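Local atomic coordinates of Dot/Icm T4SS effector (PDB entry 6VVC), a protein that acts as a secreted Legionella effector kinase, probably transferring phosphate to targets in the host cell, and is activated by host inositol hexakisphosphate. Residues P158-I163 and I207-M212; S233-V238 and N274-S279; K36-Y41 and A49-N54; W190-A195 and I216-G221. One frame throughout, in Å; residues are numbered along the deposited sequence.

Contact 1 (P158-I163 and I207-M212). With EDO (1,2-ethanediol), chain E.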
loop_
_atom_site.group_PDB
_atom_site.type_symbol
_atom_site.label_atom_id
_atom_site.label_comp_id
_atom_site.label_asym_id
_atom_site.label_seq_id
_atom_site.Cartn_x
_atom_site.Cartn_y
_atom_site.Cartn_z
ATOM N N PRO A 158 11.125 -5.475 -3.121
ATOM C CA PRO A 158 12.093 -5.166 -2.064
ATOM C C PRO A 158 11.909 -6.033 -0.827
ATOM O O PRO A 158 10.796 -6.421 -0.464
ATOM C CB PRO A 158 11.823 -3.688 -1.753
ATOM C CG PRO A 158 11.168 -3.156 -2.982
ATOM C CD PRO A 158 10.336 -4.289 -3.501
ATOM N N LYS A 159 13.030 -6.320 -0.179
ATOM C CA LYS A 159 13.090 -7.130 1.027
ATOM C C LYS A 159 13.171 -6.222 2.250
ATOM O O LYS A 159 13.340 -5.007 2.137
ATOM C CB LYS A 159 14.291 -8.076 0.954
ATOM C CG LYS A 159 14.359 -8.865 -0.354
ATOM C CD LYS A 159 13.083 -9.670 -0.581
ATOM C CE LYS A 159 13.195 -10.612 -1.777
ATOM N NZ LYS A 159 13.343 -9.906 -3.083
ATOM N N ILE A 160 13.044 -6.820 3.435
ATOM C CA ILE A 160 12.954 -6.031 4.657
ATOM C C ILE A 160 13.349 -6.888 5.850
ATOM O O ILE A 160 13.194 -8.112 5.835
ATOM C CB ILE A 160 11.528 -5.446 4.829
ATOM C CG1 ILE A 160 11.524 -4.377 5.922
ATOM C CG2 ILE A 160 10.533 -6.551 5.163
ATOM C CD1 ILE A 160 10.199 -3.666 6.072
ATOM N N ASN A 161 13.864 -6.229 6.886
ATOM C CA ASN A 161 14.141 -6.845 8.183
ATOM C C ASN A 161 12.907 -6.646 9.053
ATOM O O ASN A 161 12.688 -5.562 9.600
ATOM C CB ASN A 161 15.380 -6.217 8.813
ATOM C CG ASN A 161 15.755 -6.855 10.137
ATOM O OD1 ASN A 161 15.489 -8.034 10.371
ATOM N ND2 ASN A 161 16.382 -6.075 11.011
ATOM N N ALA A 162 12.086 -7.685 9.182
ATOM C CA ALA A 162 10.817 -7.550 9.884
ATOM C C ALA A 162 10.311 -8.927 10.284
ATOM O O ALA A 162 10.794 -9.956 9.803
ATOM C CB ALA A 162 9.787 -6.817 9.019
ATOM N N ILE A 163 9.316 -8.929 11.163
ATOM C CA ILE A 163 8.820 -10.151 11.790
ATOM C C ILE A 163 7.334 -10.273 11.482
ATOM O O ILE A 163 6.674 -9.287 11.111
ATOM C CB ILE A 163 9.075 -10.155 13.316
ATOM C CG1 ILE A 163 8.464 -8.902 13.953
ATOM C CG2 ILE A 163 10.565 -10.220 13.600
ATOM C CD1 ILE A 163 8.526 -8.884 15.464
ATOM N N ILE A 207 3.924 -7.912 7.616
ATOM C CA ILE A 207 5.006 -8.009 8.585
ATOM C C ILE A 207 4.988 -6.773 9.472
ATOM O O ILE A 207 4.326 -5.774 9.181
ATOM C CB ILE A 207 6.391 -8.181 7.921
ATOM C CG1 ILE A 207 6.581 -7.219 6.744
ATOM C CG2 ILE A 207 6.571 -9.614 7.456
ATOM C CD1 ILE A 207 6.976 -5.813 7.144
ATOM N N ALA A 208 5.716 -6.864 10.580
ATOM C CA ALA A 208 5.830 -5.780 11.540
ATOM C C ALA A 208 7.292 -5.416 11.724
ATOM O O ALA A 208 8.143 -6.297 11.892
ATOM C CB ALA A 208 5.222 -6.166 12.892
ATOM N N THR A 209 7.579 -4.124 11.671
ATOM C CA THR A 209 8.811 -3.587 12.217
ATOM C C THR A 209 8.523 -3.190 13.664
ATOM O O THR A 209 7.445 -3.463 14.200
ATOM C CB THR A 209 9.308 -2.416 11.377
ATOM O OG1 THR A 209 8.450 -1.286 11.570
ATOM C CG2 THR A 209 9.317 -2.791 9.904
ATOM N N GLU A 210 9.474 -2.534 14.318
ATOM C CA GLU A 210 9.225 -2.073 15.676
ATOM C C GLU A 210 8.327 -0.846 15.711
ATOM O O GLU A 210 7.777 -0.531 16.773
ATOM C CB GLU A 210 10.552 -1.790 16.379
ATOM C CG GLU A 210 11.369 -3.053 16.616
ATOM C CD GLU A 210 12.681 -2.790 17.324
ATOM O OE1 GLU A 210 13.046 -1.607 17.495
ATOM O OE2 GLU A 210 13.351 -3.771 17.712
ATOM N N GLU A 211 8.144 -0.163 14.583
ATOM C CA GLU A 211 7.272 1.000 14.528
ATOM C C GLU A 211 5.865 0.673 14.046
ATOM O O GLU A 211 4.893 1.213 14.582
ATOM C CB GLU A 211 7.866 2.078 13.611
ATOM C CG GLU A 211 9.349 2.327 13.799
ATOM C CD GLU A 211 10.202 1.527 12.831
ATOM O OE1 GLU A 211 9.821 1.418 11.644
ATOM O OE2 GLU A 211 11.253 1.002 13.255
ATOM N N MET A 212 5.724 -0.195 13.046
ATOM C CA MET A 212 4.451 -0.307 12.349
ATOM C C MET A 212 4.342 -1.650 11.643
ATOM O O MET A 212 5.300 -2.422 11.560
ATOM C CB MET A 212 4.291 0.825 11.329
ATOM C CG MET A 212 5.333 0.777 10.217
ATOM S SD MET A 212 5.157 2.109 9.020
ATOM C CE MET A 212 5.753 3.496 9.981
HETATM C C1 EDO E . 18.060 -9.437 -0.970
HETATM O O1 EDO E . 19.492 -9.387 -0.920
HETATM C C2 EDO E . 17.560 -8.612 -2.149
HETATM O O2 EDO E . 16.699 -9.412 -2.969
#

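Contact 2 (S233-V238 and N274-S279)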
loop_
_atom_site.group_PDB
_atom_site.type_symbol
_atom_site.label_atom_id
_atom_site.label_comp_id
_atom_site.label_asym_id
_atom_site.label_seq_id
_atom_site.Cartn_x
_atom_site.Cartn_y
_atom_site.Cartn_z
ATOM N N SER A 233 -13.299 -9.430 -14.045
ATOM C CA SER A 233 -12.763 -8.101 -13.775
ATOM C C SER A 233 -13.758 -7.263 -12.981
ATOM O O SER A 233 -13.362 -6.494 -12.096
ATOM C CB SER A 233 -12.394 -7.404 -15.083
ATOM O OG SER A 233 -11.457 -8.171 -15.821
ATOM N N ARG A 234 -15.053 -7.396 -13.282
ATOM C CA ARG A 234 -16.069 -6.732 -12.471
ATOM C C ARG A 234 -16.002 -7.203 -11.023
ATOM O O ARG A 234 -16.087 -6.391 -10.093
ATOM C CB ARG A 234 -17.461 -6.991 -13.051
ATOM C CG ARG A 234 -17.733 -6.321 -14.393
ATOM C CD ARG A 234 -19.027 -6.846 -15.006
ATOM N NE ARG A 234 -20.199 -6.509 -14.202
ATOM C CZ ARG A 234 -21.362 -7.158 -14.250
ATOM N NH1 ARG A 234 -21.521 -8.200 -15.055
ATOM N NH2 ARG A 234 -22.368 -6.768 -13.479
ATOM N N LYS A 235 -15.849 -8.513 -10.811
ATOM C CA LYS A 235 -15.742 -9.038 -9.455
ATOM C C LYS A 235 -14.474 -8.538 -8.771
ATOM O O LYS A 235 -14.512 -8.103 -7.614
ATOM C CB LYS A 235 -15.762 -10.568 -9.477
ATOM C CG LYS A 235 -17.061 -11.184 -9.972
ATOM C CD LYS A 235 -17.116 -12.676 -9.663
ATOM C CE LYS A 235 -17.508 -12.925 -8.212
ATOM N NZ LYS A 235 -17.402 -14.359 -7.821
ATOM N N SER A 236 -13.338 -8.598 -9.472
ATOM C CA SER A 236 -12.075 -8.184 -8.870
ATOM C C SER A 236 -12.116 -6.727 -8.430
ATOM O O SER A 236 -11.477 -6.359 -7.438
ATOM C CB SER A 236 -10.923 -8.402 -9.853
ATOM O OG SER A 236 -10.746 -9.779 -10.135
ATOM N N LEU A 237 -12.851 -5.884 -9.154
ATOM C CA LEU A 237 -12.961 -4.481 -8.771
ATOM C C LEU A 237 -13.648 -4.340 -7.421
ATOM O O LEU A 237 -13.197 -3.585 -6.553
ATOM C CB LEU A 237 -13.717 -3.709 -9.850
ATOM C CG LEU A 237 -13.763 -2.188 -9.729
ATOM C CD1 LEU A 237 -12.362 -1.612 -9.641
ATOM C CD2 LEU A 237 -14.513 -1.608 -10.918
ATOM N N VAL A 238 -14.751 -5.070 -7.227
ATOM C CA VAL A 238 -15.444 -5.061 -5.941
ATOM C C VAL A 238 -14.531 -5.606 -4.848
ATOM O O VAL A 238 -14.365 -4.993 -3.788
ATOM C CB VAL A 238 -16.753 -5.864 -6.046
ATOM C CG1 VAL A 238 -17.356 -6.119 -4.671
ATOM C CG2 VAL A 238 -17.745 -5.135 -6.948
ATOM N N ASN A 274 -26.383 -10.021 -5.089
ATOM C CA ASN A 274 -27.618 -9.273 -5.281
ATOM C C ASN A 274 -27.404 -7.770 -5.417
ATOM O O ASN A 274 -28.388 -7.030 -5.516
ATOM C CB ASN A 274 -28.583 -9.541 -4.120
ATOM C CG ASN A 274 -29.372 -10.823 -4.300
ATOM O OD1 ASN A 274 -30.275 -10.894 -5.133
ATOM N ND2 ASN A 274 -29.043 -11.839 -3.511
ATOM N N ASN A 275 -26.149 -7.298 -5.422
ATOM C CA ASN A 275 -25.833 -5.882 -5.598
ATOM C C ASN A 275 -24.596 -5.798 -6.497
ATOM O O ASN A 275 -23.508 -5.395 -6.085
ATOM C CB ASN A 275 -25.612 -5.185 -4.255
ATOM C CG ASN A 275 -26.855 -5.193 -3.386
ATOM O OD1 ASN A 275 -27.678 -4.283 -3.456
ATOM N ND2 ASN A 275 -26.994 -6.223 -2.560
ATOM N N ARG A 276 -24.773 -6.183 -7.760
ATOM C CA ARG A 276 -23.641 -6.339 -8.663
ATOM C C ARG A 276 -22.911 -5.018 -8.868
ATOM O O ARG A 276 -23.523 -3.948 -8.936
ATOM C CB ARG A 276 -24.121 -6.895 -10.004
ATOM C CG ARG A 276 -24.540 -8.358 -9.938
ATOM C CD ARG A 276 -23.327 -9.264 -9.783
ATOM N NE ARG A 276 -23.689 -10.664 -9.568
ATOM C CZ ARG A 276 -22.822 -11.672 -9.616
ATOM N NH1 ARG A 276 -21.543 -11.440 -9.881
ATOM N NH2 ARG A 276 -23.234 -12.915 -9.404
ATOM N N ASP A 277 -21.583 -5.105 -8.961
ATOM C CA ASP A 277 -20.698 -3.960 -9.151
ATOM C C ASP A 277 -20.710 -3.016 -7.957
ATOM O O ASP A 277 -20.262 -1.870 -8.067
ATOM C CB ASP A 277 -21.055 -3.193 -10.429
ATOM C CG ASP A 277 -20.956 -4.054 -11.671
ATOM O OD1 ASP A 277 -19.922 -4.733 -11.843
ATOM O OD2 ASP A 277 -21.918 -4.063 -12.467
ATOM N N GLU A 278 -21.201 -3.479 -6.815
ATOM C CA GLU A 278 -21.306 -2.675 -5.608
ATOM C C GLU A 278 -20.393 -3.242 -4.531
ATOM O O GLU A 278 -20.348 -4.459 -4.324
ATOM C CB GLU A 278 -22.751 -2.649 -5.105
ATOM C CG GLU A 278 -23.176 -1.327 -4.498
ATOM C CD GLU A 278 -23.296 -0.225 -5.530
ATOM O OE1 GLU A 278 -23.819 -0.495 -6.632
ATOM O OE2 GLU A 278 -22.861 0.910 -5.242
ATOM N N SER A 279 -19.663 -2.358 -3.854
ATOM C CA SER A 279 -18.804 -2.733 -2.741
ATOM C C SER A 279 -19.425 -2.265 -1.431
ATOM O O SER A 279 -20.173 -1.284 -1.394
ATOM C CB SER A 279 -17.404 -2.130 -2.884
ATOM O OG SER A 279 -17.379 -0.777 -2.467
HETATM O O HOH W 1 -17.514 -3.996 -10.878
#

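Contact 3 (K36-Y41 and A49-N54)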
loop_
_atom_site.group_PDB
_atom_site.type_symbol
_atom_site.label_atom_id
_atom_site.label_comp_id
_atom_site.label_asym_id
_atom_site.label_seq_id
_atom_site.Cartn_x
_atom_site.Cartn_y
_atom_site.Cartn_z
ATOM N N LYS A 36 13.028 13.620 -17.446
ATOM C CA LYS A 36 13.570 14.682 -16.612
ATOM C C LYS A 36 12.698 15.016 -15.405
ATOM O O LYS A 36 12.946 16.034 -14.748
ATOM C CB LYS A 36 13.783 15.958 -17.439
ATOM C CG LYS A 36 14.932 15.893 -18.431
ATOM C CD LYS A 36 15.156 17.254 -19.075
ATOM C CE LYS A 36 16.377 17.262 -19.975
ATOM N NZ LYS A 36 16.609 18.608 -20.572
ATOM N N GLU A 37 11.687 14.201 -15.090
ATOM C CA GLU A 37 10.863 14.518 -13.931
ATOM C C GLU A 37 11.340 13.820 -12.662
ATOM O O GLU A 37 11.246 14.396 -11.574
ATOM C CB GLU A 37 9.395 14.159 -14.179
ATOM C CG GLU A 37 8.486 14.694 -13.074
ATOM C CD GLU A 37 7.010 14.515 -13.360
ATOM O OE1 GLU A 37 6.665 13.891 -14.386
ATOM O OE2 GLU A 37 6.189 15.003 -12.554
ATOM N N PHE A 38 11.848 12.591 -12.770
ATOM C CA PHE A 38 12.292 11.844 -11.604
ATOM C C PHE A 38 13.705 11.319 -11.807
ATOM O O PHE A 38 14.116 10.990 -12.922
ATOM C CB PHE A 38 11.373 10.654 -11.292
ATOM C CG PHE A 38 9.936 11.028 -11.098
ATOM C CD1 PHE A 38 9.514 11.635 -9.928
ATOM C CD2 PHE A 38 9.003 10.757 -12.084
ATOM C CE1 PHE A 38 8.187 11.976 -9.749
ATOM C CE2 PHE A 38 7.676 11.092 -11.910
ATOM C CZ PHE A 38 7.267 11.702 -10.742
ATOM N N LYS A 39 14.441 11.252 -10.701
ATOM C CA LYS A 39 15.692 10.518 -10.615
ATOM C C LYS A 39 15.625 9.607 -9.399
ATOM O O LYS A 39 14.911 9.888 -8.431
ATOM C CB LYS A 39 16.903 11.454 -10.516
ATOM C CG LYS A 39 17.186 12.217 -11.801
ATOM C CD LYS A 39 18.498 12.986 -11.738
ATOM C CE LYS A 39 19.709 12.061 -11.817
ATOM N NZ LYS A 39 19.836 11.418 -13.155
ATOM N N ILE A 40 16.370 8.510 -9.456
ATOM C CA ILE A 40 16.362 7.493 -8.411
ATOM C C ILE A 40 17.772 7.367 -7.859
ATOM O O ILE A 40 18.733 7.198 -8.621
ATOM C CB ILE A 40 15.842 6.147 -8.947
ATOM C CG1 ILE A 40 14.404 6.321 -9.445
ATOM C CG2 ILE A 40 15.901 5.078 -7.866
ATOM C CD1 ILE A 40 13.952 5.263 -10.415
ATOM N N TYR A 41 17.896 7.463 -6.537
ATOM C CA TYR A 41 19.185 7.494 -5.872
ATOM C C TYR A 41 19.210 6.492 -4.730
ATOM O O TYR A 41 18.190 6.241 -4.082
ATOM C CB TYR A 41 19.500 8.879 -5.290
ATOM C CG TYR A 41 19.578 10.001 -6.292
ATOM C CD1 TYR A 41 20.759 10.269 -6.970
ATOM C CD2 TYR A 41 18.478 10.812 -6.541
ATOM C CE1 TYR A 41 20.839 11.302 -7.880
ATOM C CE2 TYR A 41 18.550 11.849 -7.449
ATOM C CZ TYR A 41 19.733 12.088 -8.116
ATOM O OH TYR A 41 19.814 13.119 -9.019
ATOM N N ALA A 49 13.155 8.050 -4.641
ATOM C CA ALA A 49 12.752 8.749 -5.855
ATOM C C ALA A 49 12.730 10.244 -5.560
ATOM O O ALA A 49 12.193 10.667 -4.530
ATOM C CB ALA A 49 11.380 8.287 -6.344
ATOM N N VAL A 50 13.323 11.034 -6.451
ATOM C CA VAL A 50 13.375 12.484 -6.309
ATOM C C VAL A 50 12.668 13.109 -7.501
ATOM O O VAL A 50 12.985 12.792 -8.653
ATOM C CB VAL A 50 14.821 13.006 -6.211
ATOM C CG1 VAL A 50 14.825 14.530 -6.117
ATOM C CG2 VAL A 50 15.529 12.393 -5.016
ATOM N N ARG A 51 11.724 14.000 -7.222
ATOM C CA ARG A 51 11.018 14.736 -8.260
ATOM C C ARG A 51 11.759 16.026 -8.581
ATOM O O ARG A 51 12.199 16.746 -7.679
ATOM C CB ARG A 51 9.590 15.043 -7.812
ATOM C CG ARG A 51 8.853 16.011 -8.712
ATOM C CD ARG A 51 7.411 16.194 -8.267
ATOM N NE ARG A 51 6.490 15.601 -9.232
ATOM C CZ ARG A 51 5.576 14.674 -8.956
ATOM N NH1 ARG A 51 5.408 14.213 -7.722
ATOM N NH2 ARG A 51 4.808 14.216 -9.931
ATOM N N PHE A 52 11.888 16.318 -9.874
ATOM C CA PHE A 52 12.608 17.487 -10.350
ATOM C C PHE A 52 11.696 18.381 -11.180
ATOM O O PHE A 52 10.706 17.927 -11.762
ATOM C CB PHE A 52 13.822 17.088 -11.200
ATOM C CG PHE A 52 15.007 16.636 -10.397
ATOM C CD1 PHE A 52 15.134 15.314 -10.004
ATOM C CD2 PHE A 52 16.002 17.534 -10.045
ATOM C CE1 PHE A 52 16.228 14.897 -9.271
ATOM C CE2 PHE A 52 17.097 17.125 -9.311
ATOM C CZ PHE A 52 17.211 15.804 -8.924
ATOM N N GLU A 53 12.046 19.666 -11.221
ATOM C CA GLU A 53 11.393 20.625 -12.108
ATOM C C GLU A 53 12.445 21.649 -12.511
ATOM O O GLU A 53 12.885 22.446 -11.677
ATOM C CB GLU A 53 10.200 21.294 -11.432
ATOM C CG GLU A 53 9.593 22.441 -12.232
ATOM C CD GLU A 53 8.389 23.059 -11.545
ATOM O OE1 GLU A 53 8.028 22.594 -10.443
ATOM O OE2 GLU A 53 7.807 24.012 -12.105
ATOM N N ASN A 54 12.849 21.622 -13.780
ATOM C CA ASN A 54 13.880 22.521 -14.296
ATOM C C ASN A 54 15.181 22.374 -13.507
ATOM O O ASN A 54 15.753 23.347 -13.014
ATOM C CB ASN A 54 13.393 23.973 -14.289
ATOM C CG ASN A 54 12.358 24.246 -15.364
ATOM O OD1 ASN A 54 11.232 24.648 -15.070
ATOM N ND2 ASN A 54 12.737 24.030 -16.619
#

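Contact 4 (W190-A195 and I216-G221). With EDO (1,2-ethanediol), chain C.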
loop_
_atom_site.group_PDB
_atom_site.type_symbol
_atom_site.label_atom_id
_atom_site.label_comp_id
_atom_site.label_asym_id
_atom_site.label_seq_id
_atom_site.Cartn_x
_atom_site.Cartn_y
_atom_site.Cartn_z
ATOM N N TRP A 190 -5.283 -1.806 -5.106
ATOM C CA TRP A 190 -5.263 -2.922 -4.171
ATOM C C TRP A 190 -4.047 -3.814 -4.409
ATOM O O TRP A 190 -3.399 -3.761 -5.456
ATOM C CB TRP A 190 -6.570 -3.737 -4.237
ATOM C CG TRP A 190 -6.884 -4.443 -5.539
ATOM C CD1 TRP A 190 -6.554 -5.726 -5.877
ATOM C CD2 TRP A 190 -7.630 -3.919 -6.648
ATOM N NE1 TRP A 190 -7.035 -6.026 -7.130
ATOM C CE2 TRP A 190 -7.697 -4.934 -7.625
ATOM C CE3 TRP A 190 -8.240 -2.689 -6.914
ATOM C CZ2 TRP A 190 -8.346 -4.755 -8.846
ATOM C CZ3 TRP A 190 -8.885 -2.516 -8.127
ATOM C CH2 TRP A 190 -8.932 -3.542 -9.076
ATOM N N HIS A 191 -3.760 -4.617 -3.378
ATOM C CA HIS A 191 -2.604 -5.521 -3.362
ATOM C C HIS A 191 -2.876 -6.726 -4.252
ATOM O O HIS A 191 -3.965 -7.312 -4.181
ATOM C CB HIS A 191 -2.361 -5.957 -1.907
ATOM C CG HIS A 191 -1.023 -6.581 -1.656
ATOM N ND1 HIS A 191 -0.537 -7.632 -2.403
ATOM C CD2 HIS A 191 -0.089 -6.333 -0.708
ATOM C CE1 HIS A 191 0.646 -7.993 -1.940
ATOM N NE2 HIS A 191 0.943 -7.218 -0.912
ATOM N N PRO A 192 -1.936 -7.121 -5.119
ATOM C CA PRO A 192 -2.195 -8.258 -6.017
ATOM C C PRO A 192 -2.132 -9.628 -5.356
ATOM O O PRO A 192 -2.510 -10.616 -5.993
ATOM C CB PRO A 192 -1.090 -8.119 -7.078
ATOM C CG PRO A 192 0.019 -7.426 -6.361
ATOM C CD PRO A 192 -0.664 -6.446 -5.446
ATOM N N ASP A 193 -1.675 -9.717 -4.105
ATOM C CA ASP A 193 -1.476 -10.994 -3.431
ATOM C C ASP A 193 -1.526 -10.789 -1.913
ATOM O O ASP A 193 -0.531 -11.007 -1.208
ATOM C CB ASP A 193 -0.154 -11.625 -3.873
ATOM C CG ASP A 193 0.103 -12.967 -3.213
ATOM O OD1 ASP A 193 -0.878 -13.642 -2.834
ATOM O OD2 ASP A 193 1.285 -13.339 -3.059
ATOM N N LEU A 194 -2.672 -10.364 -1.401
ATOM C CA LEU A 194 -2.874 -10.242 0.042
ATOM C C LEU A 194 -4.235 -10.815 0.418
ATOM O O LEU A 194 -4.343 -11.623 1.347
ATOM C CB LEU A 194 -2.758 -8.783 0.485
ATOM C CG LEU A 194 -2.910 -8.485 1.979
ATOM C CD1 LEU A 194 -1.850 -9.193 2.810
ATOM C CD2 LEU A 194 -2.857 -6.981 2.230
ATOM N N ALA A 195 -5.282 -10.390 -0.295
ATOM C CA ALA A 195 -6.607 -10.994 -0.151
ATOM C C ALA A 195 -7.358 -10.727 -1.456
ATOM O O ALA A 195 -7.945 -9.655 -1.625
ATOM C CB ALA A 195 -7.349 -10.438 1.053
ATOM N N ILE A 216 3.947 -6.308 1.879
ATOM C CA ILE A 216 5.099 -6.525 1.016
ATOM C C ILE A 216 4.699 -7.380 -0.180
ATOM O O ILE A 216 3.582 -7.895 -0.265
ATOM C CB ILE A 216 6.262 -7.210 1.770
ATOM C CG1 ILE A 216 5.804 -8.565 2.321
ATOM C CG2 ILE A 216 6.763 -6.325 2.898
ATOM C CD1 ILE A 216 6.909 -9.386 2.948
ATOM N N ASP A 217 5.649 -7.534 -1.105
ATOM C CA ASP A 217 5.564 -8.495 -2.203
ATOM C C ASP A 217 4.365 -8.207 -3.108
ATOM O O ASP A 217 3.481 -9.042 -3.309
ATOM C CB ASP A 217 5.520 -9.929 -1.658
ATOM C CG ASP A 217 6.850 -10.370 -1.062
ATOM O OD1 ASP A 217 7.860 -9.661 -1.249
ATOM O OD2 ASP A 217 6.885 -11.428 -0.401
ATOM N N LEU A 218 4.358 -6.998 -3.667
ATOM C CA LEU A 218 3.371 -6.594 -4.669
ATOM C C LEU A 218 4.036 -6.740 -6.037
ATOM O O LEU A 218 4.637 -5.802 -6.561
ATOM C CB LEU A 218 2.879 -5.172 -4.428
ATOM C CG LEU A 218 2.025 -4.919 -3.181
ATOM C CD1 LEU A 218 2.889 -4.689 -1.951
ATOM C CD2 LEU A 218 1.082 -3.742 -3.400
ATOM N N ASP A 219 3.930 -7.939 -6.611
ATOM C CA ASP A 219 4.529 -8.226 -7.909
ATOM C C ASP A 219 3.887 -7.355 -8.981
ATOM O O ASP A 219 2.706 -7.523 -9.301
ATOM C CB ASP A 219 4.372 -9.708 -8.254
ATOM C CG ASP A 219 5.403 -10.185 -9.261
ATOM O OD1 ASP A 219 5.977 -9.338 -9.978
ATOM O OD2 ASP A 219 5.638 -11.409 -9.336
ATOM N N GLY A 220 4.653 -6.418 -9.536
ATOM C CA GLY A 220 4.126 -5.490 -10.512
ATOM C C GLY A 220 3.397 -4.299 -9.932
ATOM O O GLY A 220 2.862 -3.489 -10.699
ATOM N N GLY A 221 3.353 -4.167 -8.612
ATOM C CA GLY A 221 2.726 -3.021 -7.983
ATOM C C GLY A 221 1.245 -3.219 -7.739
ATOM O O GLY A 221 0.690 -4.314 -7.871
HETATM C C1 EDO C . 10.636 -12.091 0.177
HETATM O O1 EDO C . 10.021 -11.478 -0.961
HETATM C C2 EDO C . 9.583 -12.885 0.939
HETATM O O2 EDO C . 8.680 -11.973 1.579
HETATM O O HOH W 2 3.392 -11.768 -3.945
#

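Contact 1 (P158-I163 and I207-M212)
Ile163 and Ala208 pair as a single antiparallel hydrogen-bonded bridge. Ala208 N gives the shorter bond, 2.7 Å to Ile163 O. The return bond, Ile163 N to Ala208 O at 3.0 Å, is almost straight at the hydrogen (177°), and Ala162 CB sits 3.4 Å from the same Ala208 O. Beside this pair a small apolar patch forms, beginning with Ala162 CB, 3.5 Å from Ile207 CD1. Ile160 and Ile207 reach toward each other tip to tip, their CD1 atoms 4.0 Å apart, while the Thr209 side chain crosses that of Ile160 at about a right angle, its CG2 touching Ile160 CD1. Ile160 extends fully, CG1 anti to the backbone N and chi2 at 175°, which carries its terminal methyl to this meeting point. In the next shell, Thr209 turns its hydroxyl away from the patch: OG1 accepts from Glu211 N at 3.2 Å and from Met212 N at 3.3 Å, an ST turn and ST motif that shape the chain as it reverses. Thr209 N closes the same bend on Met212 O at 2.8 Å. The contact thus lays the loop between strand 154-156 and helix 167-186 along the outgoing end of strand 206-208, whose antiparallel partner, strand 213-215, contributes Lys214 to the packing against Ile160, Ile207 and Thr209.

Contact 2 (S233-V238 and N274-S279)
Arg234 bends once along its chain, at chi3 (64°), and this swings the guanidinium alongside the carboxylate of Asp277; Asp277 in turn holds CG beside its own backbone N, which brings the carboxylate nearer the helix than its CB would suggest. Asp277 is the third residue of a type II turn from Asn275 to Glu278, with a positive phi of 66°. The arginine grips it side-on, with one nitrogen to each oxygen: Arg234 NE to Asp277 OD1 at 3.0 Å and Arg234 NH2 to Asp277 OD2 at 2.9 Å. The match is not coplanar, since the two flat groups are 46° apart. OD1 uses its syn lone pair, whereas OD2 is approached from above the carboxylate plane. A water donates to Asp277 OD1 at 2.7 Å and to the carbonyl Arg234 O at 2.9 Å, tying the turn to the helix backbone as well. One turn further on, Val238 packs against the turn backbone: its CG1 is 3.4 Å from Glu278 O, its CG2 3.8 Å from Asp277 C, and Tyr272 of helix 265-274 also touches it. Arg276 lies close by, its NE 5.7 Å from Arg234 NH2, and has a long, weak ion pair with Glu231. With two arginine bonds and a water on its oxygens, Asp277 is probably kept ionised, and its negative charge would offset the crowding of positive groups where helix 231-241 meets this surface turn.

Contact 3 (K36-Y41 and A49-N54)
A beta hairpin formed by strands 38-43 and 46-53 makes up the middle of a four-stranded antiparallel meander. Lys39 and Val50 are its hydrogen-bonded pair here, N to O at 2.9 Å from Lys39 and 2.8 Å from Val50, and Phe52 N adds a bond to Glu37 O. Phe38 and Arg51 form a non-hydrogen-bonded pair, their side chains running side by side: Phe38 CE1 stands 3.8 Å over the centre of the guanidinium, although ring and guanidinium planes are 63° apart. Glu37, extended beyond CG, reaches the guanidinium edge, where OE2 takes a bond from Arg51 NH2 at 3.1 Å and a weak one from NE. On the face of Lys39 and Val50, the Phe52 ring lies across the Lys39 chain, CE1 to CB 3.7 Å, and Tyr41 CD2 meets Val50 CG2 at 3.7 Å. Helix 114-133 packs against Phe38 and holds Arg51 through Glu126 and Phe129, while helix 16-21 abuts Tyr41 and Val50.

Contact 4 (W190-A195 and I216-G221)
Pro192 and Leu218 bring two irregular loops to a CA-to-CA distance of 6.0 Å, where Asp217 takes left-handed backbone angles (61°, 59°) and a type II turn runs from Leu218 to Gly221. Both faces and both nitrogens of the His191 ring have partners. Leu218 CG sits 3.5 Å from the ring centroid, a CH-pi contact over one face, and Leu194 CB lies over the opposite face. His191 NE2 donates to Ile216 O at 2.8 Å, while His191 ND1 accepts from Asp193 N at 2.9 Å; together these fix the ring's rotation and place the proton on NE2. Pro192 CD packs 3.8 Å from Leu218 CD2. A water joins Asp193 OD2 to Asp217 O, and Asp193 OD1 is held by Ser202. Asp217 OD1 and OD2 grip both hydroxyls of an ethanediol, probably a crystallisation additive. His191-Pro192-Asp193 and Asp217-Leu218-Asp219 probably correspond to the HRD catalytic loop and DFG motif of protein kinases, His191 against Leu218 resembling their regulatory-spine packing.

In the fold
Most central, contact 4 has its centre about 8 Å from the centre of the chain and combines a buried histidine ring, packed on its face by leucine, with a water-bridged aspartate. Contact 1 touches it through Ile207 CG1 and Ile216 CG2, 4.0 Å apart, at the end of sheet 206-208/213-215 away from its turn, and relies on backbone bonds and methyl groups. Contact 2 meets contact 4 where Leu237 of its helix packs on Trp190, but its own interface is a surface salt bridge with water. Contact 3 touches none of the others; in its separate N-terminal meander, strand pairing unites the Phe38-Arg51 face with that of Lys39, Val50 and the Tyr41 and Phe52 rings, both packed by helices.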